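Local coordinates for glycerol-3-phosphate dehydrogenase [NAD(+)] 1 (Saccharomyces cerevisiae, PDB 4FGW), which catalyses the NAD-dependent interconversion of dihydroxyacetone phosphate and glycerol 3-phosphate, driving glycerol accumulation under hyperosmotic stress, at residues I238-C241 and G242-N246. Numbering follows the deposited sequence.
Sequences ISIC and GALKN
The flat peptide carbonyls of I240 and C241 are met at their oxygens by backbone N-H groups of the following turn, with L244 CG and K245 CG beside them. L244 N is hydrogen-bonded to I240 O at 3.0 Å (N-H...O angle 171°), while the CG of L244 leans against the same oxygen at 3.3 Å. A243 N adds a weak i to i+3 bond to I240 O (3.3 Å); S239 O, one turn back, lies 3.9 Å from A243 N, and the helix kinks here. K245 N is hydrogen-bonded to C241 O at 3.0 Å, and K245 CG packs on this oxygen at 3.3 Å because chi1 (65°) sets it between the backbone N and carbonyl carbon. Helix 235-257, which follows the last strand of the Rossmann-type sheet, carries both turns into the helical C-terminal domain. On its apolar side I240 CD1 touches L244 CD1 at 3.8 Å, the two chains running at a slant to each other, and I276 of helix 261-283 covers both. K245, probably the proton acceptor as in related dehydrogenases, bends at its last torsion; its NZ donates to N246 OD1 at 2.9 Å, tilted 16° from the amide plane, and also bonds T305 OG1. The K245 side chain lies about 4 Å (nearest atoms) from that of K152, which probably binds substrate. A methionine in its place would probably leave both N246 OD1 and T305 OG1 without their amine partner, and the N246 amide freer to turn. D301 and L302 of helix 296-307 touch the K245 side chain.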
ATOM      1  N   ILE A 238      15.600  -0.714  -2.338  1.00 62.90           N
ATOM      2  CA  ILE A 238      14.979  -2.009  -2.504  1.00 61.54           C
ATOM      3  C   ILE A 238      15.399  -3.061  -1.484  1.00 63.47           C
ATOM      4  O   ILE A 238      14.624  -3.928  -1.155  1.00 62.23           O
ATOM      5  CB  ILE A 238      15.078  -2.473  -3.951  1.00 66.21           C
ATOM      6  CG1 ILE A 238      16.127  -3.541  -4.169  1.00 65.55           C
ATOM      7  CG2 ILE A 238      15.450  -1.339  -4.784  1.00 70.64           C
ATOM      8  CD1 ILE A 238      16.092  -4.090  -5.549  1.00 70.36           C
ATOM      9  N   SER A 239      16.605  -2.928  -0.955  1.00 60.25           N
ATOM     10  CA  SER A 239      17.159  -3.802   0.086  1.00 60.42           C
ATOM     11  C   SER A 239      16.588  -3.637   1.488  1.00 64.64           C
ATOM     12  O   SER A 239      16.332  -4.640   2.155  1.00 63.36           O
ATOM     13  CB  SER A 239      18.678  -3.679   0.128  1.00 63.71           C
ATOM     14  OG  SER A 239      19.230  -3.839  -1.168  1.00 68.26           O
ATOM     15  N   ILE A 240      16.427  -2.394   1.954  1.00 63.04           N
ATOM     16  CA  ILE A 240      15.918  -2.146   3.303  1.00 64.50           C
ATOM     17  C   ILE A 240      14.463  -2.558   3.507  1.00 66.29           C
ATOM     18  O   ILE A 240      14.110  -3.039   4.584  1.00 66.32           O
ATOM     19  CB  ILE A 240      16.310  -0.766   3.894  1.00 70.74           C
ATOM     20  CG1 ILE A 240      15.537   0.375   3.252  1.00 70.71           C
ATOM     21  CG2 ILE A 240      17.838  -0.525   3.861  1.00 74.33           C
ATOM     22  CD1 ILE A 240      14.833   1.133   4.240  1.00 82.62           C
ATOM     23  N   CYS A 241      13.645  -2.427   2.441  1.00 61.76           N
ATOM     24  CA  CYS A 241      12.234  -2.815   2.394  1.00 59.15           C
ATOM     25  C   CYS A 241      12.061  -4.303   2.709  1.00 57.83           C
ATOM     26  O   CYS A 241      11.206  -4.640   3.517  1.00 55.81           O
ATOM     27  CB  CYS A 241      11.634  -2.475   1.035  1.00 59.01           C
ATOM     28  SG  CYS A 241      11.528  -0.705   0.675  1.00 64.66           S
ATOM     29  N   GLY A 242      12.887  -5.156   2.086  1.00 53.42           N
ATOM     30  CA  GLY A 242      12.886  -6.613   2.238  1.00 52.57           C
ATOM     31  C   GLY A 242      13.047  -7.136   3.654  1.00 57.89           C
ATOM     32  O   GLY A 242      12.614  -8.255   3.958  1.00 58.34           O
ATOM     33  N   ALA A 243      13.680  -6.337   4.531  1.00 54.75           N
ATOM     34  CA  ALA A 243      13.865  -6.662   5.933  1.00 55.84           C
ATOM     35  C   ALA A 243      12.797  -5.980   6.788  1.00 58.97           C
ATOM     36  O   ALA A 243      12.100  -6.671   7.529  1.00 59.55           O
ATOM     37  CB  ALA A 243      15.258  -6.247   6.392  1.00 59.26           C
ATOM     38  N   LEU A 244      12.650  -4.637   6.665  1.00 54.50           N
ATOM     39  CA  LEU A 244      11.740  -3.789   7.456  1.00 54.30           C
ATOM     40  C   LEU A 244      10.246  -4.083   7.367  1.00 55.94           C
ATOM     41  O   LEU A 244       9.536  -3.888   8.359  1.00 56.24           O
ATOM     42  CB  LEU A 244      12.046  -2.292   7.272  1.00 55.02           C
ATOM     43  CG  LEU A 244      13.475  -1.831   7.610  1.00 62.40           C
ATOM     44  CD1 LEU A 244      13.598  -0.335   7.529  1.00 63.63           C
ATOM     45  CD2 LEU A 244      13.920  -2.314   8.983  1.00 66.38           C
ATOM     46  N   LYS A 245       9.780  -4.601   6.210  1.00 50.27           N
ATOM     47  CA  LYS A 245       8.377  -4.965   5.965  1.00 48.16           C
ATOM     48  C   LYS A 245       7.859  -5.974   6.995  1.00 53.40           C
ATOM     49  O   LYS A 245       6.681  -5.931   7.356  1.00 53.36           O
ATOM     50  CB  LYS A 245       8.165  -5.495   4.521  1.00 47.72           C
ATOM     51  CG  LYS A 245       8.890  -6.815   4.228  1.00 51.28           C
ATOM     52  CD  LYS A 245       8.732  -7.294   2.803  1.00 50.95           C
ATOM     53  CE  LYS A 245       9.359  -8.657   2.622  1.00 44.64           C
ATOM     54  NZ  LYS A 245       8.556  -9.712   3.286  1.00 46.96           N
ATOM     55  N   ASN A 246       8.741  -6.864   7.477  1.00 51.33           N
ATOM     56  CA  ASN A 246       8.373  -7.900   8.443  1.00 52.35           C
ATOM     57  C   ASN A 246       8.131  -7.366   9.842  1.00 58.49           C
ATOM     58  O   ASN A 246       7.334  -7.946  10.577  1.00 59.91           O
ATOM     59  CB  ASN A 246       9.360  -9.054   8.411  1.00 52.34           C
ATOM     60  CG  ASN A 246       9.548  -9.639   7.036  1.00 59.32           C
ATOM     61  OD1 ASN A 246       8.665  -9.584   6.175  1.00 52.75           O
ATOM     62  ND2 ASN A 246      10.724 -10.157   6.779  1.00 47.14           N
TER